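Local structure of uncharacterized protein BF1531 (3SLR) at residues P77-L90 with I120-D133. The protein is of unknown function but binds magnesium through a phosphatase-like domain and may hydrolyse ester bonds, this chain being its N-terminal part. Residues are numbered along the deposited sequence; the frame is centred on the assembly and turned at random.
Sequences PDYTIIFHSTHKLL and IGRVIYYNYPEIED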
ATOM      1  N   PRO A  77      -3.620  17.202 -16.564  1.00 20.86           N
ATOM      2  CA  PRO A  77      -3.437  16.692 -15.203  1.00 21.04           C
ATOM      3  C   PRO A  77      -1.976  16.424 -14.852  1.00 20.75           C
ATOM      4  O   PRO A  77      -1.152  16.127 -15.729  1.00 23.88           O
ATOM      5  CB  PRO A  77      -4.233  15.377 -15.220  1.00 18.47           C
ATOM      6  CG  PRO A  77      -4.198  14.940 -16.668  1.00 20.26           C
ATOM      7  CD  PRO A  77      -4.285  16.230 -17.448  1.00 22.47           C
ATOM      8  N   ASP A  78      -1.668  16.535 -13.566  1.00 18.43           N
ATOM      9  CA  ASP A  78      -0.389  16.092 -13.024  1.00 18.46           C
ATOM     10  C   ASP A  78      -0.392  14.572 -12.843  1.00 19.68           C
ATOM     11  O   ASP A  78       0.634  13.916 -13.028  1.00 20.17           O
ATOM     12  CB  ASP A  78      -0.131  16.766 -11.685  1.00 19.12           C
ATOM     13  CG  ASP A  78       0.002  18.267 -11.806  1.00 25.07           C
ATOM     14  OD1 ASP A  78       0.810  18.714 -12.643  1.00 23.50           O
ATOM     15  OD2 ASP A  78      -0.705  18.990 -11.073  1.00 22.63           O
ATOM     16  N   TYR A  79      -1.551  14.027 -12.479  1.00 17.31           N
ATOM     17  CA  TYR A  79      -1.732  12.576 -12.367  1.00 16.08           C
ATOM     18  C   TYR A  79      -2.999  12.161 -13.079  1.00 16.25           C
ATOM     19  O   TYR A  79      -3.987  12.887 -13.055  1.00 17.20           O
ATOM     20  CB  TYR A  79      -1.807  12.149 -10.900  1.00 15.58           C
ATOM     21  CG  TYR A  79      -0.504  12.347 -10.177  1.00 18.39           C
ATOM     22  CD1 TYR A  79      -0.191  13.563  -9.597  1.00 19.81           C
ATOM     23  CD2 TYR A  79       0.427  11.320 -10.097  1.00 20.73           C
ATOM     24  CE1 TYR A  79       1.021  13.754  -8.943  1.00 19.80           C
ATOM     25  CE2 TYR A  79       1.636  11.502  -9.453  1.00 22.45           C
ATOM     26  CZ  TYR A  79       1.925  12.718  -8.878  1.00 19.32           C
ATOM     27  OH  TYR A  79       3.132  12.896  -8.231  1.00 20.41           O
ATOM     28  N   THR A  80      -2.959  10.992 -13.712  1.00 16.82           N
ATOM     29  CA  THR A  80      -4.117  10.424 -14.396  1.00 14.56           C
ATOM     30  C   THR A  80      -4.385   9.047 -13.800  1.00 16.74           C
ATOM     31  O   THR A  80      -3.575   8.140 -13.927  1.00 16.43           O
ATOM     32  CB  THR A  80      -3.871  10.291 -15.916  1.00 17.33           C
ATOM     33  OG1 THR A  80      -3.752  11.599 -16.496  1.00 19.72           O
ATOM     34  CG2 THR A  80      -5.020   9.560 -16.600  1.00 18.02           C
ATOM     35  N   ILE A  81      -5.512   8.909 -13.124  1.00 15.88           N
ATOM     36  CA  ILE A  81      -5.885   7.652 -12.506  1.00 14.69           C
ATOM     37  C   ILE A  81      -6.926   6.985 -13.389  1.00 12.58           C
ATOM     38  O   ILE A  81      -7.986   7.558 -13.666  1.00 14.85           O
ATOM     39  CB  ILE A  81      -6.478   7.876 -11.104  1.00 14.05           C
ATOM     40  CG1 ILE A  81      -5.486   8.630 -10.217  1.00 15.61           C
ATOM     41  CG2 ILE A  81      -6.898   6.538 -10.475  1.00 13.05           C
ATOM     42  CD1 ILE A  81      -6.095   9.106  -8.930  1.00 16.67           C
ATOM     43  N   ILE A  82      -6.613   5.780 -13.848  1.00 13.46           N
ATOM     44  CA  ILE A  82      -7.547   5.002 -14.663  1.00 12.66           C
ATOM     45  C   ILE A  82      -8.069   3.832 -13.841  1.00 13.85           C
ATOM     46  O   ILE A  82      -7.287   3.063 -13.265  1.00 13.43           O
ATOM     47  CB  ILE A  82      -6.858   4.419 -15.921  1.00 14.87           C
ATOM     48  CG1 ILE A  82      -6.119   5.513 -16.711  1.00 18.42           C
ATOM     49  CG2 ILE A  82      -7.866   3.650 -16.791  1.00 13.61           C
ATOM     50  CD1 ILE A  82      -7.022   6.529 -17.379  1.00 17.59           C
ATOM     51  N   PHE A  83      -9.388   3.689 -13.796  1.00 13.82           N
ATOM     52  CA  PHE A  83     -10.006   2.562 -13.112  1.00 15.48           C
ATOM     53  C   PHE A  83     -10.822   1.733 -14.103  1.00 13.79           C
ATOM     54  O   PHE A  83     -12.007   1.998 -14.318  1.00 14.81           O
ATOM     55  CB  PHE A  83     -10.908   3.067 -11.978  1.00 13.80           C
ATOM     56  CG  PHE A  83     -11.460   1.972 -11.105  1.00 14.53           C
ATOM     57  CD1 PHE A  83     -10.961   0.675 -11.183  1.00 14.99           C
ATOM     58  CD2 PHE A  83     -12.473   2.251 -10.194  1.00 14.30           C
ATOM     59  CE1 PHE A  83     -11.468  -0.331 -10.367  1.00 15.58           C
ATOM     60  CE2 PHE A  83     -12.980   1.269  -9.369  1.00 17.69           C
ATOM     61  CZ  PHE A  83     -12.481  -0.035  -9.453  1.00 15.39           C
ATOM     62  N   HIS A  84     -10.160   0.772 -14.743  1.00 12.07           N
ATOM     63  CA  HIS A  84     -10.821  -0.279 -15.513  1.00 13.27           C
ATOM     64  C   HIS A  84     -11.123  -1.427 -14.550  1.00 15.14           C
ATOM     65  O   HIS A  84     -10.204  -2.007 -13.967  1.00 15.61           O
ATOM     66  CB  HIS A  84      -9.873  -0.819 -16.584  1.00 14.54           C
ATOM     67  CG  HIS A  84      -9.864  -0.036 -17.859  1.00 15.95           C
ATOM     68  ND1 HIS A  84      -8.706   0.201 -18.570  1.00 16.25           N
ATOM     69  CD2 HIS A  84     -10.869   0.514 -18.583  1.00 18.16           C
ATOM     70  CE1 HIS A  84      -8.995   0.883 -19.663  1.00 20.59           C
ATOM     71  NE2 HIS A  84     -10.302   1.079 -19.696  1.00 18.90           N
ATOM     72  N   SER A  85     -12.390  -1.782 -14.398  1.00 15.35           N
ATOM     73  CA  SER A  85     -12.764  -2.812 -13.432  1.00 15.02           C
ATOM     74  C   SER A  85     -12.724  -4.206 -14.032  1.00 13.76           C
ATOM     75  O   SER A  85     -13.008  -4.403 -15.219  1.00 13.31           O
ATOM     76  CB  SER A  85     -14.165  -2.543 -12.874  1.00 14.28           C
ATOM     77  OG  SER A  85     -15.139  -2.668 -13.901  1.00 13.90           O
ATOM     78  N   THR A  86     -12.393  -5.188 -13.206  1.00 11.29           N
ATOM     79  CA  THR A  86     -12.491  -6.572 -13.657  1.00 10.20           C
ATOM     80  C   THR A  86     -13.923  -6.885 -14.068  1.00 13.15           C
ATOM     81  O   THR A  86     -14.164  -7.593 -15.045  1.00 12.54           O
ATOM     82  CB  THR A  86     -12.070  -7.550 -12.556  1.00 12.50           C
ATOM     83  OG1 THR A  86     -10.746  -7.228 -12.134  1.00 14.33           O
ATOM     84  CG2 THR A  86     -12.114  -8.999 -13.064  1.00 13.00           C
ATOM     85  N   HIS A  87     -14.875  -6.355 -13.310  1.00 13.37           N
ATOM     86  CA  HIS A  87     -16.284  -6.623 -13.550  1.00 13.85           C
ATOM     87  C   HIS A  87     -16.732  -6.266 -14.967  1.00 13.50           C
ATOM     88  O   HIS A  87     -17.462  -7.026 -15.613  1.00 13.86           O
ATOM     89  CB  HIS A  87     -17.144  -5.882 -12.515  1.00 13.70           C
ATOM     90  CG  HIS A  87     -18.528  -6.433 -12.385  1.00 16.27           C
ATOM     91  ND1 HIS A  87     -18.886  -7.316 -11.387  1.00 15.56           N
ATOM     92  CD2 HIS A  87     -19.631  -6.270 -13.158  1.00 15.59           C
ATOM     93  CE1 HIS A  87     -20.155  -7.655 -11.537  1.00 18.43           C
ATOM     94  NE2 HIS A  87     -20.633  -7.028 -12.599  1.00 17.42           N
ATOM     95  N   LYS A  88     -16.311  -5.103 -15.442  1.00 12.65           N
ATOM     96  CA  LYS A  88     -16.711  -4.638 -16.767  1.00 13.49           C
ATOM     97  C   LYS A  88     -15.944  -5.374 -17.866  1.00 14.01           C
ATOM     98  O   LYS A  88     -16.486  -5.614 -18.953  1.00 13.82           O
ATOM     99  CB  LYS A  88     -16.551  -3.115 -16.889  1.00 14.33           C
ATOM    100  CG  LYS A  88     -17.505  -2.331 -15.976  1.00 13.97           C
ATOM    101  CD  LYS A  88     -18.976  -2.528 -16.391  1.00 18.03           C
ATOM    102  CE  LYS A  88     -19.928  -1.892 -15.367  1.00 17.37           C
ATOM    103  NZ  LYS A  88     -21.360  -1.950 -15.826  1.00 20.27           N
ATOM    104  N   LEU A  89     -14.704  -5.756 -17.575  1.00 13.53           N
ATOM    105  CA  LEU A  89     -13.905  -6.530 -18.524  1.00 11.80           C
ATOM    106  C   LEU A  89     -14.508  -7.931 -18.675  1.00 13.94           C
ATOM    107  O   LEU A  89     -14.509  -8.501 -19.764  1.00 14.52           O
ATOM    108  CB  LEU A  89     -12.440  -6.622 -18.068  1.00 14.56           C
ATOM    109  CG  LEU A  89     -11.467  -7.315 -19.041  1.00 15.44           C
ATOM    110  CD1 LEU A  89     -11.275  -6.480 -20.305  1.00 16.98           C
ATOM    111  CD2 LEU A  89     -10.127  -7.587 -18.377  1.00 17.19           C
ATOM    112  N   LEU A  90     -15.012  -8.475 -17.568  1.00 12.54           N
ATOM    113  CA  LEU A  90     -15.701  -9.765 -17.564  1.00 13.78           C
ATOM    114  C   LEU A  90     -16.902  -9.712 -18.501  1.00 15.89           C
ATOM    115  O   LEU A  90     -17.129 -10.632 -19.291  1.00 13.42           O
ATOM    116  CB  LEU A  90     -16.169 -10.102 -16.143  1.00 15.11           C
ATOM    117  CG  LEU A  90     -16.746 -11.494 -15.892  1.00 16.37           C
ATOM    118  CD1 LEU A  90     -15.652 -12.519 -15.999  1.00 18.63           C
ATOM    119  CD2 LEU A  90     -17.388 -11.547 -14.496  1.00 16.99           C
ATOM    120  N   ILE A 120       1.465  12.080 -20.834  1.00 39.36           N
ATOM    121  CA  ILE A 120       0.646  13.076 -20.140  1.00 38.13           C
ATOM    122  C   ILE A 120       0.687  12.956 -18.605  1.00 34.63           C
ATOM    123  O   ILE A 120      -0.165  12.310 -18.005  1.00 35.09           O
ATOM    124  CB  ILE A 120      -0.814  12.966 -20.618  1.00 39.97           C
ATOM    125  CG1 ILE A 120      -1.662  14.121 -20.065  1.00 34.37           C
ATOM    126  CG2 ILE A 120      -1.375  11.569 -20.312  1.00 37.93           C
ATOM    127  CD1 ILE A 120      -1.427  15.410 -20.787  1.00 38.92           C
ATOM    128  N   GLY A 121       1.662  13.599 -17.968  1.00 31.02           N
ATOM    129  CA  GLY A 121       1.821  13.476 -16.529  1.00 26.85           C
ATOM    130  C   GLY A 121       2.103  12.028 -16.160  1.00 26.26           C
ATOM    131  O   GLY A 121       2.531  11.243 -17.005  1.00 27.60           O
ATOM    132  N   ARG A 122       1.873  11.678 -14.899  1.00 23.07           N
ATOM    133  CA  ARG A 122       2.040  10.299 -14.446  1.00 22.28           C
ATOM    134  C   ARG A 122       0.702   9.579 -14.458  1.00 18.13           C
ATOM    135  O   ARG A 122      -0.339  10.177 -14.184  1.00 21.34           O
ATOM    136  CB  ARG A 122       2.648  10.253 -13.047  1.00 23.28           C
ATOM    137  CG  ARG A 122       4.156  10.446 -13.008  1.00 27.19           C
ATOM    138  CD  ARG A 122       4.525  11.869 -12.660  1.00 35.19           C
ATOM    139  NE  ARG A 122       5.958  11.996 -12.407  1.00 35.72           N
ATOM    140  CZ  ARG A 122       6.529  13.060 -11.854  1.00 34.90           C
ATOM    141  NH1 ARG A 122       5.790  14.099 -11.486  1.00 36.84           N
ATOM    142  NH2 ARG A 122       7.841  13.079 -11.661  1.00 37.26           N
ATOM    143  N   VAL A 123       0.726   8.296 -14.794  1.00 16.92           N
ATOM    144  CA  VAL A 123      -0.485   7.494 -14.826  1.00 16.14           C
ATOM    145  C   VAL A 123      -0.482   6.542 -13.649  1.00 16.03           C
ATOM    146  O   VAL A 123       0.531   5.928 -13.359  1.00 15.32           O
ATOM    147  CB  VAL A 123      -0.579   6.684 -16.137  1.00 20.29           C
ATOM    148  CG1 VAL A 123      -1.718   5.657 -16.075  1.00 15.89           C
ATOM    149  CG2 VAL A 123      -0.760   7.633 -17.308  1.00 20.90           C
ATOM    150  N   ILE A 124      -1.604   6.472 -12.940  1.00 15.49           N
ATOM    151  CA  ILE A 124      -1.798   5.454 -11.916  1.00 13.56           C
ATOM    152  C   ILE A 124      -2.939   4.545 -12.376  1.00 12.94           C
ATOM    153  O   ILE A 124      -4.050   5.008 -12.653  1.00 13.66           O
ATOM    154  CB  ILE A 124      -2.118   6.077 -10.552  1.00 14.85           C
ATOM    155  CG1 ILE A 124      -0.966   6.981 -10.102  1.00 16.69           C
ATOM    156  CG2 ILE A 124      -2.350   4.976  -9.527  1.00 13.74           C
ATOM    157  CD1 ILE A 124      -1.304   7.833  -8.905  1.00 18.00           C
ATOM    158  N   TYR A 125      -2.656   3.251 -12.458  1.00 13.64           N
ATOM    159  CA  TYR A 125      -3.557   2.320 -13.120  1.00 13.42           C
ATOM    160  C   TYR A 125      -3.858   1.160 -12.182  1.00 14.04           C
ATOM    161  O   TYR A 125      -2.940   0.448 -11.765  1.00 14.16           O
ATOM    162  CB  TYR A 125      -2.905   1.810 -14.416  1.00 13.06           C
ATOM    163  CG  TYR A 125      -3.846   1.033 -15.326  1.00 14.37           C
ATOM    164  CD1 TYR A 125      -4.067  -0.315 -15.133  1.00 14.94           C
ATOM    165  CD2 TYR A 125      -4.500   1.658 -16.383  1.00 14.14           C
ATOM    166  CE1 TYR A 125      -4.930  -1.031 -15.955  1.00 17.19           C
ATOM    167  CE2 TYR A 125      -5.364   0.956 -17.216  1.00 15.91           C
ATOM    168  CZ  TYR A 125      -5.576  -0.387 -16.991  1.00 15.64           C
ATOM    169  OH  TYR A 125      -6.420  -1.088 -17.806  1.00 15.72           O
ATOM    170  N   TYR A 126      -5.132   0.989 -11.816  1.00 13.80           N
ATOM    171  CA  TYR A 126      -5.523  -0.141 -10.966  1.00 14.78           C
ATOM    172  C   TYR A 126      -5.451  -1.437 -11.756  1.00 13.10           C
ATOM    173  O   TYR A 126      -6.046  -1.534 -12.821  1.00 13.69           O
ATOM    174  CB  TYR A 126      -6.951   0.032 -10.417  1.00 12.79           C
ATOM    175  CG  TYR A 126      -7.133   1.276  -9.579  1.00 14.32           C
ATOM    176  CD1 TYR A 126      -7.885   2.344 -10.044  1.00 14.01           C
ATOM    177  CD2 TYR A 126      -6.531   1.390  -8.322  1.00 16.71           C
ATOM    178  CE1 TYR A 126      -8.048   3.491  -9.279  1.00 15.82           C
ATOM    179  CE2 TYR A 126      -6.685   2.542  -7.558  1.00 14.92           C
ATOM    180  CZ  TYR A 126      -7.446   3.586  -8.040  1.00 15.46           C
ATOM    181  OH  TYR A 126      -7.601   4.741  -7.284  1.00 16.19           O
ATOM    182  N   ASN A 127      -4.721  -2.427 -11.250  1.00 12.84           N
ATOM    183  CA  ASN A 127      -4.735  -3.734 -11.888  1.00 13.01           C
ATOM    184  C   ASN A 127      -5.990  -4.503 -11.494  1.00 13.49           C
ATOM    185  O   ASN A 127      -6.903  -3.937 -10.875  1.00 13.21           O
ATOM    186  CB  ASN A 127      -3.438  -4.534 -11.634  1.00 12.53           C
ATOM    187  CG  ASN A 127      -3.213  -4.866 -10.171  1.00 16.81           C
ATOM    188  OD1 ASN A 127      -4.023  -4.511  -9.298  1.00 13.76           O
ATOM    189  ND2 ASN A 127      -2.102  -5.563  -9.887  1.00 15.63           N
ATOM    190  N   TYR A 128      -6.042  -5.782 -11.847  1.00 13.79           N
ATOM    191  CA  TYR A 128      -7.316  -6.508 -11.904  1.00 15.28           C
ATOM    192  C   TYR A 128      -7.432  -7.671 -10.913  1.00 11.88           C
ATOM    193  O   TYR A 128      -6.821  -8.723 -11.107  1.00 14.00           O
ATOM    194  CB  TYR A 128      -7.527  -7.056 -13.325  1.00 15.07           C
ATOM    195  CG  TYR A 128      -7.602  -6.004 -14.419  1.00 12.44           C
ATOM    196  CD1 TYR A 128      -6.457  -5.562 -15.072  1.00 12.95           C
ATOM    197  CD2 TYR A 128      -8.828  -5.482 -14.817  1.00 12.67           C
ATOM    198  CE1 TYR A 128      -6.534  -4.591 -16.084  1.00 14.73           C
ATOM    199  CE2 TYR A 128      -8.920  -4.548 -15.830  1.00 15.10           C
ATOM    200  CZ  TYR A 128      -7.773  -4.102 -16.456  1.00 15.42           C
ATOM    201  OH  TYR A 128      -7.886  -3.157 -17.452  1.00 15.40           O
ATOM    202  N   PRO A 129      -8.242  -7.506  -9.853  1.00 12.36           N
ATOM    203  CA  PRO A 129      -8.484  -8.677  -8.998  1.00 12.28           C
ATOM    204  C   PRO A 129      -9.234  -9.750  -9.781  1.00 12.27           C
ATOM    205  O   PRO A 129     -10.147  -9.437 -10.556  1.00 13.96           O
ATOM    206  CB  PRO A 129      -9.394  -8.141  -7.885  1.00 13.94           C
ATOM    207  CG  PRO A 129      -9.343  -6.626  -8.002  1.00 17.22           C
ATOM    208  CD  PRO A 129      -9.001  -6.317  -9.431  1.00 15.37           C
ATOM    209  N   GLU A 130      -8.877 -11.010  -9.581  1.00 11.75           N
ATOM    210  CA  GLU A 130      -9.525 -12.055 -10.363  1.00 12.65           C
ATOM    211  C   GLU A 130     -10.978 -12.264  -9.937  1.00 15.69           C
ATOM    212  O   GLU A 130     -11.271 -12.391  -8.751  1.00 15.64           O
ATOM    213  CB  GLU A 130      -8.749 -13.371 -10.274  1.00 13.39           C
ATOM    214  CG  GLU A 130      -9.423 -14.521 -11.067  1.00 16.07           C
ATOM    215  CD  GLU A 130      -8.644 -15.821 -11.003  1.00 18.07           C
ATOM    216  OE1 GLU A 130      -7.464 -15.786 -10.594  1.00 19.45           O
ATOM    217  OE2 GLU A 130      -9.221 -16.880 -11.359  1.00 19.17           O
ATOM    218  N   ILE A 131     -11.889 -12.269 -10.905  1.00 15.68           N
ATOM    219  CA  ILE A 131     -13.210 -12.834 -10.668  1.00 13.64           C
ATOM    220  C   ILE A 131     -13.212 -14.192 -11.357  1.00 13.60           C
ATOM    221  O   ILE A 131     -13.129 -14.271 -12.578  1.00 15.81           O
ATOM    222  CB  ILE A 131     -14.346 -11.947 -11.221  1.00 14.39           C
ATOM    223  CG1 ILE A 131     -14.328 -10.563 -10.556  1.00 14.94           C
ATOM    224  CG2 ILE A 131     -15.713 -12.641 -11.026  1.00 15.63           C
ATOM    225  CD1 ILE A 131     -15.223  -9.549 -11.254  1.00 16.89           C
ATOM    226  N   GLU A 132     -13.228 -15.261 -10.574  1.00 14.80           N
ATOM    227  CA  GLU A 132     -13.250 -16.598 -11.143  1.00 13.42           C
ATOM    228  C   GLU A 132     -14.683 -16.914 -11.575  1.00 16.34           C
ATOM    229  O   GLU A 132     -15.575 -17.007 -10.736  1.00 15.51           O
ATOM    230  CB  GLU A 132     -12.748 -17.631 -10.134  1.00 14.58           C
ATOM    231  CG  GLU A 132     -12.867 -19.044 -10.686  1.00 19.06           C
ATOM    232  CD  GLU A 132     -12.396 -20.106  -9.727  1.00 19.02           C
ATOM    233  OE1 GLU A 132     -12.709 -20.017  -8.521  1.00 19.76           O
ATOM    234  OE2 GLU A 132     -11.702 -21.028 -10.186  1.00 16.21           O
ATOM    235  N   ASP A 133     -14.918 -17.056 -12.877  1.00 12.56           N
ATOM    236  CA  ASP A 133     -16.297 -17.217 -13.350  1.00 14.43           C
ATOM    237  C   ASP A 133     -16.789 -18.665 -13.244  1.00 14.51           C
ATOM    238  O   ASP A 133     -17.984 -18.946 -13.392  1.00 14.70           O
ATOM    239  CB  ASP A 133     -16.497 -16.640 -14.759  1.00 14.36           C
ATOM    240  CG  ASP A 133     -15.689 -17.354 -15.828  1.00 14.97           C
ATOM    241  OD1 ASP A 133     -15.106 -18.432 -15.559  1.00 15.38           O
ATOM    242  OD2 ASP A 133     -15.674 -16.840 -16.966  1.00 15.89           O
TER
HETATM  243  O   HOH W   1       3.188  14.823 -12.500  1.00 30.17           O
HETATM  244  O   HOH W   2      -7.496   0.331 -14.111  1.00 14.69           O
HETATM  245  O   HOH W   3      -9.561  -3.149 -11.541  1.00 17.43           O
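Gly-121 brings its CA against the carbonyl of Asp-78, and its positive phi suits a residue without a side chain. Arg-122 then begins the parallel pairing: its N bonds to Asp-78 O and its O accepts from Thr-80 N, while its aliphatic CB rests 3.8 Å from Tyr-79 CD2. Val-123 and Ile-124 are beta-branched, as suits strands; Ile-124 N donates to Thr-80 O, Ile-124 O accepts from Ile-82 N, and the side chain, beside Tyr-79 and Ile-81, faces helix 203-217. On the other side of the sheet, near helix 104-118, Tyr-125 has CG anti to its backbone N (chi1 -169°), which carries the ring past Ile-82 until Tyr-125 OH hydrogen-bonds His-84 ND1 at the imidazole edge, 2.7 Å away. Tyr-126 turns a ring edge to the face of Phe-83, planes 69° apart; a water joins its O to Ile-82 O and His-84 N where the strands diverge. Tyr-128 OH bonds to Tyr-125 OH (2.6 Å) and to Arg-108, so the two buried hydroxyls lie in one chain of hydrogen bonds from His-84 ND1 to Arg-108. Pro-129 O receives Thr-86 OG1 (2.8 Å), and Ile-131 CD1 packs on Thr-86 CG2 (3.6 Å). Adjacent parallel strands with intervening helices form the beta-alpha-beta crossover typical of the SGNH-hydrolase-like alpha/beta fold of this FkbH N-terminal domain.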